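Local coordinates for GCN5-related N-acetyltransferase (Kribbella flavida, PDB 4MY0), which binds acetyl-coenzyme A in a GNAT-type domain and probably transfers the acetyl group to an amine, perhaps of an aminoglycoside, at residues A169-T177 against L208-Y216; W69-R79 against H179-W190. All blocks are in the same frame, centred on the assembly; numbering follows the deposited sequence.

Contact 1: A169-T177 against L208-Y216; sequences ARFLELVGT and LAEDGFVVY
Helix 169-177 lies across strand 212-216 with axes 8.6 Å apart at closest approach and a crossing angle of -113°, the backbones coming nearest where Leu174 faces Gly212. Phe171 and Phe213 fill the gap with a face-to-face stack, centroids 3.9 Å apart and planes at 18°. Phe213 reaches it with CG between its backbone N and carbonyl carbon (chi1 68°), which raises the ring toward the helix; CD1 of Phe171 then sits over the centre of that ring. The rim of the Phe213 ring is met by CG2 of Val175, 3.5 Å from CZ, and by CD1 of Leu174, while CG2 of Val215 approaches the Phe171 ring at its edge. Helix against sheet is the layering expected of an acetyltransferase-like alpha/beta domain, and here the strands are the antiparallel hairpin 205-219, whose opposite face, through Val214 and Tyr216, packs on helix 233-244. Leu174 CD1 packs on Leu208 CD1 at 3.6 Å. At the hairpin turn the interaction becomes polar: Arg170 NH2 donates to Glu210 O at 2.7 Å, nearly along the C=O axis though bent at the hydrogen. Further partners orient the guanidinium: NH1 makes a salt bridge to Glu173 OE2 (3.1 Å), and NE donates to a water that in turn donates to Ala209 O. Asp211 turns from the helix to Thr235 and Ser232.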
loop_
_atom_site.group_PDB
_atom_site.type_symbol
_atom_site.label_atom_id
_atom_site.label_comp_id
_atom_site.label_asym_id
_atom_site.label_seq_id
_atom_site.Cartn_x
_atom_site.Cartn_y
_atom_site.Cartn_z
ATOM N N ALA C 169 19.946 27.219 -28.332
ATOM C CA ALA C 169 19.839 27.189 -29.791
ATOM C C ALA C 169 20.437 25.909 -30.380
ATOM O O ALA C 169 19.939 25.386 -31.379
ATOM C CB ALA C 169 20.481 28.437 -30.420
ATOM N N ARG C 170 21.511 25.411 -29.773
ATOM C CA ARG C 170 22.093 24.139 -30.199
ATOM C C ARG C 170 21.125 22.974 -29.983
ATOM O O ARG C 170 21.043 22.064 -30.818
ATOM C CB ARG C 170 23.419 23.879 -29.480
ATOM C CG ARG C 170 24.056 22.541 -29.822
ATOM C CD ARG C 170 24.331 22.441 -31.326
ATOM N NE ARG C 170 25.045 21.215 -31.673
ATOM C CZ ARG C 170 25.299 20.834 -32.921
ATOM N NH1 ARG C 170 24.881 21.584 -33.935
ATOM N NH2 ARG C 170 25.966 19.705 -33.157
ATOM N N PHE C 171 20.391 23.002 -28.870
ATOM C CA PHE C 171 19.404 21.958 -28.576
ATOM C C PHE C 171 18.327 21.934 -29.657
ATOM O O PHE C 171 17.914 20.862 -30.122
ATOM C CB PHE C 171 18.748 22.198 -27.211
ATOM C CG PHE C 171 19.528 21.644 -26.042
ATOM C CD1 PHE C 171 18.881 20.943 -25.039
ATOM C CD2 PHE C 171 20.902 21.827 -25.946
ATOM C CE1 PHE C 171 19.598 20.437 -23.955
ATOM C CE2 PHE C 171 21.623 21.326 -24.872
ATOM C CZ PHE C 171 20.981 20.629 -23.881
ATOM N N LEU C 172 17.867 23.119 -30.047
ATOM C CA LEU C 172 16.858 23.237 -31.096
ATOM C C LEU C 172 17.348 22.720 -32.440
ATOM O O LEU C 172 16.578 22.115 -33.185
ATOM C CB LEU C 172 16.366 24.679 -31.216
ATOM C CG LEU C 172 15.346 24.974 -30.118
ATOM C CD1 LEU C 172 14.996 26.463 -30.033
ATOM C CD2 LEU C 172 14.099 24.114 -30.344
ATOM N N GLU C 173 18.618 22.965 -32.754
ATOM C CA GLU C 173 19.204 22.418 -33.967
ATOM C C GLU C 173 19.202 20.890 -33.919
ATOM O O GLU C 173 18.794 20.232 -34.871
ATOM C CB GLU C 173 20.640 22.936 -34.172
ATOM C CG GLU C 173 20.754 24.438 -34.513
ATOM C CD GLU C 173 22.191 24.877 -34.826
ATOM O OE1 GLU C 173 22.372 25.969 -35.415
ATOM O OE2 GLU C 173 23.143 24.131 -34.492
ATOM N N LEU C 174 19.673 20.326 -32.812
ATOM C CA LEU C 174 19.790 18.880 -32.703
ATOM C C LEU C 174 18.410 18.232 -32.806
ATOM O O LEU C 174 18.230 17.242 -33.511
ATOM C CB LEU C 174 20.452 18.504 -31.386
ATOM C CG LEU C 174 21.926 18.884 -31.321
ATOM C CD1 LEU C 174 22.516 18.606 -29.951
ATOM C CD2 LEU C 174 22.736 18.181 -32.415
ATOM N N VAL C 175 17.441 18.817 -32.116
ATOM C CA VAL C 175 16.074 18.306 -32.123
ATOM C C VAL C 175 15.517 18.387 -33.543
ATOM O O VAL C 175 14.892 17.440 -34.032
ATOM C CB VAL C 175 15.175 19.113 -31.154
ATOM C CG1 VAL C 175 13.710 18.937 -31.493
ATOM C CG2 VAL C 175 15.426 18.696 -29.719
ATOM N N GLY C 176 15.765 19.520 -34.199
ATOM C CA GLY C 176 15.264 19.765 -35.539
ATOM C C GLY C 176 15.773 18.728 -36.519
ATOM O O GLY C 176 15.006 18.151 -37.290
ATOM N N THR C 177 17.078 18.486 -36.475
ATOM C CA THR C 177 17.703 17.515 -37.357
ATOM C C THR C 177 17.082 16.140 -37.118
ATOM O O THR C 177 16.755 15.434 -38.058
ATOM C CB THR C 177 19.226 17.458 -37.125
ATOM O OG1 THR C 177 19.795 18.758 -37.355
ATOM C CG2 THR C 177 19.875 16.450 -38.061
ATOM N N LEU C 208 25.346 17.724 -23.044
ATOM C CA LEU C 208 25.397 17.908 -24.484
ATOM C C LEU C 208 26.582 17.168 -25.091
ATOM O O LEU C 208 27.715 17.292 -24.616
ATOM C CB LEU C 208 25.507 19.401 -24.804
ATOM C CG LEU C 208 25.719 19.778 -26.268
ATOM C CD1 LEU C 208 24.491 19.404 -27.075
ATOM C CD2 LEU C 208 26.022 21.260 -26.397
ATOM N N ALA C 209 26.314 16.391 -26.138
ATOM C CA ALA C 209 27.382 15.803 -26.948
ATOM C C ALA C 209 27.370 16.490 -28.313
ATOM O O ALA C 209 26.526 17.349 -28.562
ATOM C CB ALA C 209 27.174 14.316 -27.099
ATOM N N GLU C 210 28.278 16.094 -29.203
ATOM C CA GLU C 210 28.344 16.662 -30.556
ATOM C C GLU C 210 27.038 16.469 -31.338
ATOM O O GLU C 210 26.620 17.353 -32.096
ATOM C CB GLU C 210 29.516 16.044 -31.326
ATOM C CG GLU C 210 29.710 16.576 -32.737
ATOM C CD GLU C 210 31.102 16.270 -33.283
ATOM O OE1 GLU C 210 31.685 15.233 -32.887
ATOM O OE2 GLU C 210 31.621 17.073 -34.095
ATOM N N ASP C 211 26.379 15.326 -31.132
ATOM C CA ASP C 211 25.162 15.003 -31.879
ATOM C C ASP C 211 24.042 14.476 -30.983
ATOM O O ASP C 211 23.356 13.499 -31.328
ATOM C CB ASP C 211 25.478 13.991 -32.982
ATOM C CG ASP C 211 25.945 12.655 -32.425
ATOM O OD1 ASP C 211 25.774 11.625 -33.111
ATOM O OD2 ASP C 211 26.474 12.640 -31.293
ATOM N N GLY C 212 23.847 15.126 -29.835
ATOM C CA GLY C 212 22.791 14.732 -28.927
ATOM C C GLY C 212 22.802 15.464 -27.606
ATOM O O GLY C 212 23.759 16.169 -27.269
ATOM N N PHE C 213 21.721 15.296 -26.852
ATOM C CA PHE C 213 21.661 15.835 -25.500
ATOM C C PHE C 213 20.690 15.066 -24.613
ATOM O O PHE C 213 19.862 14.304 -25.096
ATOM C CB PHE C 213 21.286 17.321 -25.514
ATOM C CG PHE C 213 19.873 17.606 -25.974
ATOM C CD1 PHE C 213 19.635 18.109 -27.248
ATOM C CD2 PHE C 213 18.790 17.428 -25.116
ATOM C CE1 PHE C 213 18.342 18.399 -27.668
ATOM C CE2 PHE C 213 17.492 17.707 -25.530
ATOM C CZ PHE C 213 17.265 18.196 -26.806
ATOM N N VAL C 214 20.770 15.303 -23.314
ATOM C CA VAL C 214 19.799 14.723 -22.396
ATOM C C VAL C 214 19.528 15.743 -21.300
ATOM O O VAL C 214 20.440 16.470 -20.858
ATOM C CB VAL C 214 20.287 13.377 -21.804
ATOM C CG1 VAL C 214 21.553 13.573 -20.996
ATOM C CG2 VAL C 214 19.194 12.713 -20.933
ATOM N N VAL C 215 18.266 15.835 -20.902
ATOM C CA VAL C 215 17.882 16.667 -19.773
ATOM C C VAL C 215 17.124 15.784 -18.801
ATOM O O VAL C 215 16.162 15.115 -19.180
ATOM C CB VAL C 215 16.990 17.836 -20.203
ATOM C CG1 VAL C 215 16.683 18.736 -19.000
ATOM C CG2 VAL C 215 17.684 18.640 -21.321
ATOM N N TYR C 216 17.570 15.753 -17.550
ATOM C CA TYR C 216 16.891 14.942 -16.547
ATOM C C TYR C 216 16.888 15.616 -15.179
ATOM O O TYR C 216 17.494 16.680 -14.994
ATOM C CB TYR C 216 17.472 13.524 -16.476
ATOM C CG TYR C 216 18.900 13.428 -15.982
ATOM C CD1 TYR C 216 19.182 12.986 -14.694
ATOM C CD2 TYR C 216 19.966 13.747 -16.810
ATOM C CE1 TYR C 216 20.478 12.882 -14.247
ATOM C CE2 TYR C 216 21.271 13.649 -16.369
ATOM C CZ TYR C 216 21.523 13.217 -15.089
ATOM O OH TYR C 216 22.830 13.099 -14.663
HETATM O O HOH W 1 26.689 19.771 -29.762
#

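Contact 2: W69-R79 against H179-W190; sequences WDFQQWWGGRR and HEASRASGLLVW
Trp69 presents one ring face to the edge of Trp190, a T-shaped pair with planes at 76°. Phe71 directs its edge at the face of Trp190 (planes at 79°), closing a three-ring aromatic cluster, while Leu188 CD1 lies over a Phe71 face in a CH-pi contact. Gln72 forms the antiparallel hydrogen-bonded pair with Val189: Val189 N donates to Gln72 O at 2.8 Å; the return bond is weak. Gln73, CG anti to the backbone N (chi1 -164°), brings NE2 to Gly186 O at 2.8 Å; its OE1 accepts from Trp75 NE1, so both amide ends are held. Beyond the bridged pairs, the Trp74 backbone bonds to the loop entering strand 188-189: N to Leu187 O (2.9 Å), O from Gly186 N (2.7 Å). His179 CB lies 3.6 Å from the centroid of the Trp74 six-membered ring, and the imidazole edge meets the five-membered ring face. Trp75 opens a type I' turn to Arg78, in which Gly76 N donates to Ser185 OG (2.7 Å) and Gly77 N to Ala184 O (2.9 Å). Arg79 CG lies over the Trp74 face opposite His179, and Trp74 CH2 sits over the guanidinium centre; Glu180 is a long salt-bridge partner. Strand 188-189 thus pairs with strand 61-75, in the first GNAT-family region (9-137), along the edge opposite hairpin partner 78-90; strand 274-284 touches Gln73 and Trp75, helix 192-200 Trp69 and Trp190.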
loop_
_atom_site.group_PDB
_atom_site.type_symbol
_atom_site.label_atom_id
_atom_site.label_comp_id
_atom_site.label_asym_id
_atom_site.label_seq_id
_atom_site.Cartn_x
_atom_site.Cartn_y
_atom_site.Cartn_z
ATOM N N TRP C 69 -0.889 28.943 -25.444
ATOM C CA TRP C 69 0.546 28.884 -25.737
ATOM C C TRP C 69 0.773 29.045 -27.230
ATOM O O TRP C 69 0.066 28.417 -28.037
ATOM C CB TRP C 69 1.134 27.532 -25.318
ATOM C CG TRP C 69 1.334 27.349 -23.851
ATOM C CD1 TRP C 69 0.513 26.681 -22.988
ATOM C CD2 TRP C 69 2.445 27.808 -23.075
ATOM N NE1 TRP C 69 1.038 26.714 -21.720
ATOM C CE2 TRP C 69 2.226 27.398 -21.748
ATOM C CE3 TRP C 69 3.602 28.533 -23.375
ATOM C CZ2 TRP C 69 3.125 27.688 -20.719
ATOM C CZ3 TRP C 69 4.490 28.826 -22.358
ATOM C CH2 TRP C 69 4.252 28.401 -21.049
ATOM N N ASP C 70 1.760 29.859 -27.602
ATOM C CA ASP C 70 2.162 30.011 -29.000
ATOM C C ASP C 70 3.183 28.933 -29.369
ATOM O O ASP C 70 4.385 29.195 -29.446
ATOM C CB ASP C 70 2.747 31.411 -29.245
ATOM C CG ASP C 70 3.836 31.773 -28.246
ATOM O OD1 ASP C 70 3.783 31.277 -27.095
ATOM O OD2 ASP C 70 4.747 32.549 -28.617
ATOM N N PHE C 71 2.705 27.710 -29.581
ATOM C CA PHE C 71 3.600 26.595 -29.893
ATOM C C PHE C 71 3.788 26.458 -31.389
ATOM O O PHE C 71 3.109 27.121 -32.168
ATOM C CB PHE C 71 2.989 25.275 -29.433
ATOM C CG PHE C 71 3.004 25.058 -27.946
ATOM C CD1 PHE C 71 4.121 25.374 -27.185
ATOM C CD2 PHE C 71 1.899 24.492 -27.318
ATOM C CE1 PHE C 71 4.129 25.142 -25.807
ATOM C CE2 PHE C 71 1.893 24.253 -25.946
ATOM C CZ PHE C 71 3.011 24.588 -25.186
ATOM N N GLN C 72 4.706 25.575 -31.779
ATOM C CA GLN C 72 4.632 24.922 -33.077
ATOM C C GLN C 72 4.529 23.441 -32.753
ATOM O O GLN C 72 4.860 23.024 -31.633
ATOM C CB GLN C 72 5.863 25.215 -33.945
ATOM C CG GLN C 72 6.156 26.702 -34.113
ATOM C CD GLN C 72 6.936 27.004 -35.369
ATOM O OE1 GLN C 72 6.429 26.834 -36.478
ATOM N NE2 GLN C 72 8.172 27.462 -35.209
ATOM N N GLN C 73 4.049 22.640 -33.701
ATOM C CA GLN C 73 3.939 21.202 -33.460
ATOM C C GLN C 73 4.428 20.451 -34.684
ATOM O O GLN C 73 4.102 20.803 -35.823
ATOM C CB GLN C 73 2.511 20.790 -33.093
ATOM C CG GLN C 73 2.431 19.394 -32.461
ATOM C CD GLN C 73 1.010 18.969 -32.158
ATOM O OE1 GLN C 73 0.071 19.401 -32.823
ATOM N NE2 GLN C 73 0.845 18.122 -31.147
ATOM N N TRP C 74 5.245 19.434 -34.452
ATOM C CA TRP C 74 5.784 18.656 -35.559
ATOM C C TRP C 74 4.678 17.793 -36.149
ATOM O O TRP C 74 3.929 17.153 -35.409
ATOM C CB TRP C 74 6.921 17.765 -35.064
ATOM C CG TRP C 74 8.207 18.511 -34.797
ATOM C CD1 TRP C 74 8.649 19.002 -33.597
ATOM C CD2 TRP C 74 9.218 18.835 -35.760
ATOM N NE1 TRP C 74 9.874 19.608 -33.760
ATOM C CE2 TRP C 74 10.247 19.518 -35.079
ATOM C CE3 TRP C 74 9.349 18.613 -37.135
ATOM C CZ2 TRP C 74 11.392 19.988 -35.727
ATOM C CZ3 TRP C 74 10.490 19.068 -37.778
ATOM C CH2 TRP C 74 11.497 19.749 -37.074
ATOM N N TRP C 75 4.563 17.794 -37.475
ATOM C CA TRP C 75 3.683 16.846 -38.150
ATOM C C TRP C 75 4.345 16.341 -39.420
ATOM O O TRP C 75 4.616 17.124 -40.354
ATOM C CB TRP C 75 2.309 17.463 -38.434
ATOM C CG TRP C 75 1.460 17.552 -37.189
ATOM C CD1 TRP C 75 1.195 18.677 -36.454
ATOM C CD2 TRP C 75 0.793 16.470 -36.522
ATOM N NE1 TRP C 75 0.389 18.361 -35.384
ATOM C CE2 TRP C 75 0.133 17.011 -35.398
ATOM C CE3 TRP C 75 0.685 15.098 -36.769
ATOM C CZ2 TRP C 75 -0.626 16.226 -34.520
ATOM C CZ3 TRP C 75 -0.065 14.314 -35.885
ATOM C CH2 TRP C 75 -0.710 14.881 -34.783
ATOM N N GLY C 76 4.630 15.036 -39.437
ATOM C CA GLY C 76 5.370 14.423 -40.531
ATOM C C GLY C 76 6.686 15.118 -40.801
ATOM O O GLY C 76 7.074 15.309 -41.955
ATOM N N GLY C 77 7.385 15.519 -39.742
ATOM C CA GLY C 77 8.696 16.125 -39.919
ATOM C C GLY C 77 8.701 17.578 -40.385
ATOM O O GLY C 77 9.737 18.086 -40.808
ATOM N N ARG C 78 7.554 18.252 -40.303
ATOM C CA ARG C 78 7.515 19.702 -40.509
ATOM C C ARG C 78 6.851 20.420 -39.322
ATOM O O ARG C 78 6.014 19.840 -38.621
ATOM C CB ARG C 78 6.820 20.055 -41.830
ATOM C CG ARG C 78 7.548 19.537 -43.073
ATOM C CD ARG C 78 7.490 20.541 -44.227
ATOM N NE ARG C 78 6.173 20.609 -44.847
ATOM C CZ ARG C 78 5.609 21.725 -45.312
ATOM N NH1 ARG C 78 6.235 22.892 -45.220
ATOM N NH2 ARG C 78 4.405 21.677 -45.859
ATOM N N ARG C 79 7.224 21.679 -39.094
ATOM C CA ARG C 79 6.682 22.446 -37.965
ATOM C C ARG C 79 5.396 23.166 -38.346
ATOM O O ARG C 79 5.361 23.887 -39.337
ATOM C CB ARG C 79 7.695 23.488 -37.473
ATOM C CG ARG C 79 9.020 22.920 -36.964
ATOM C CD ARG C 79 9.977 24.073 -36.698
ATOM N NE ARG C 79 11.324 23.628 -36.379
ATOM C CZ ARG C 79 12.226 23.271 -37.289
ATOM N NH1 ARG C 79 11.916 23.290 -38.582
ATOM N NH2 ARG C 79 13.436 22.878 -36.904
ATOM N N HIS C 179 14.063 15.300 -35.794
ATOM C CA HIS C 179 12.651 15.181 -36.128
ATOM C C HIS C 179 12.385 15.260 -37.629
ATOM O O HIS C 179 11.397 14.696 -38.103
ATOM C CB HIS C 179 11.833 16.226 -35.368
ATOM C CG HIS C 179 11.786 15.982 -33.891
ATOM N ND1 HIS C 179 12.086 14.757 -33.333
ATOM C CD2 HIS C 179 11.481 16.802 -32.859
ATOM C CE1 HIS C 179 11.970 14.833 -32.019
ATOM N NE2 HIS C 179 11.603 16.062 -31.704
ATOM N N GLU C 180 13.253 15.947 -38.372
ATOM C CA GLU C 180 13.115 15.998 -39.832
ATOM C C GLU C 180 13.492 14.666 -40.469
ATOM O O GLU C 180 12.879 14.237 -41.448
ATOM C CB GLU C 180 13.962 17.126 -40.441
ATOM C CG GLU C 180 13.451 18.519 -40.115
ATOM C CD GLU C 180 14.385 19.622 -40.577
ATOM O OE1 GLU C 180 15.581 19.339 -40.812
ATOM O OE2 GLU C 180 13.914 20.775 -40.704
ATOM N N ALA C 181 14.506 14.019 -39.905
ATOM C CA ALA C 181 14.998 12.740 -40.418
ATOM C C ALA C 181 13.994 11.617 -40.154
ATOM O O ALA C 181 13.796 10.748 -40.998
ATOM C CB ALA C 181 16.343 12.396 -39.791
ATOM N N SER C 182 13.378 11.629 -38.977
ATOM C CA SER C 182 12.407 10.591 -38.637
ATOM C C SER C 182 10.961 10.935 -39.053
ATOM O O SER C 182 10.061 10.113 -38.891
ATOM C CB SER C 182 12.460 10.283 -37.142
ATOM O OG SER C 182 11.875 11.335 -36.394
ATOM N N ARG C 183 10.746 12.131 -39.601
ATOM C CA ARG C 183 9.395 12.602 -39.936
ATOM C C ARG C 183 8.472 12.534 -38.727
ATOM O O ARG C 183 7.336 12.064 -38.819
ATOM C CB ARG C 183 8.801 11.807 -41.100
ATOM C CG ARG C 183 9.424 12.150 -42.435
ATOM C CD ARG C 183 9.214 11.025 -43.413
ATOM N NE ARG C 183 10.460 10.316 -43.675
ATOM C CZ ARG C 183 10.726 9.077 -43.275
ATOM N NH1 ARG C 183 9.824 8.383 -42.593
ATOM N NH2 ARG C 183 11.900 8.529 -43.569
ATOM N N ALA C 184 8.976 13.002 -37.592
ATOM C CA ALA C 184 8.260 12.885 -36.331
ATOM C C ALA C 184 6.976 13.712 -36.326
ATOM O O ALA C 184 6.866 14.725 -37.027
ATOM C CB ALA C 184 9.161 13.302 -35.183
ATOM N N SER C 185 6.014 13.283 -35.512
ATOM C CA SER C 185 4.746 13.989 -35.388
ATOM C C SER C 185 4.367 14.112 -33.923
ATOM O O SER C 185 4.666 13.217 -33.117
ATOM C CB SER C 185 3.639 13.228 -36.130
ATOM O OG SER C 185 3.785 13.336 -37.536
ATOM N N GLY C 186 3.700 15.206 -33.580
ATOM C CA GLY C 186 3.122 15.343 -32.254
ATOM C C GLY C 186 3.935 16.243 -31.345
ATOM O O GLY C 186 3.370 16.980 -30.536
ATOM N N LEU C 187 5.258 16.198 -31.481
ATOM C CA LEU C 187 6.149 16.901 -30.551
ATOM C C LEU C 187 5.994 18.431 -30.535
ATOM O O LEU C 187 5.791 19.056 -31.581
ATOM C CB LEU C 187 7.594 16.510 -30.852
ATOM C CG LEU C 187 7.814 15.038 -30.519
ATOM C CD1 LEU C 187 8.340 14.249 -31.696
ATOM C CD2 LEU C 187 8.734 14.914 -29.318
ATOM N N LEU C 188 6.100 19.025 -29.345
ATOM C CA LEU C 188 6.036 20.480 -29.206
ATOM C C LEU C 188 7.343 21.150 -29.635
ATOM O O LEU C 188 8.430 20.605 -29.422
ATOM C CB LEU C 188 5.747 20.883 -27.760
ATOM C CG LEU C 188 4.438 20.478 -27.091
ATOM C CD1 LEU C 188 4.357 21.062 -25.692
ATOM C CD2 LEU C 188 3.288 20.950 -27.924
ATOM N N VAL C 189 7.225 22.335 -30.226
ATOM C CA VAL C 189 8.363 23.229 -30.426
ATOM C C VAL C 189 8.179 24.416 -29.479
ATOM O O VAL C 189 7.180 25.133 -29.570
ATOM C CB VAL C 189 8.406 23.781 -31.855
ATOM C CG1 VAL C 189 9.565 24.759 -32.006
ATOM C CG2 VAL C 189 8.506 22.656 -32.863
ATOM N N TRP C 190 9.123 24.613 -28.566
ATOM C CA TRP C 190 9.062 25.732 -27.636
ATOM C C TRP C 190 9.907 26.884 -28.157
ATOM O O TRP C 190 10.884 26.664 -28.872
ATOM C CB TRP C 190 9.611 25.320 -26.264
ATOM C CG TRP C 190 8.776 24.331 -25.514
ATOM C CD1 TRP C 190 8.812 22.966 -25.621
ATOM C CD2 TRP C 190 7.793 24.628 -24.515
ATOM N NE1 TRP C 190 7.896 22.404 -24.756
ATOM C CE2 TRP C 190 7.263 23.407 -24.065
ATOM C CE3 TRP C 190 7.307 25.816 -23.960
ATOM C CZ2 TRP C 190 6.267 23.341 -23.087
ATOM C CZ3 TRP C 190 6.325 25.747 -22.991
ATOM C CH2 TRP C 190 5.814 24.529 -22.567
HETATM O O HOH W 2 10.946 20.664 -41.551
#

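From the N terminus, the hairpin 69-79 comes first, then helix 168-182 and strand 188-189, and last the hairpin 208-216. Contact 2 closes a loop of about 100 residues by bringing 179-190 back to the first hairpin; contact 1 closes a shorter one, with 30 residues between its segments. The two loops cross, because 169-177 lies between the segments of contact 2 and 179-190 between those of contact 1. Helix 168-182 serves both, its earlier turns on the second GNAT-family region and its C-terminal end on the first. The contacts also touch directly: Gly176 O lies 3.9 Å from Trp74 CH2, and Gly176 CA packs against Arg79 NH2.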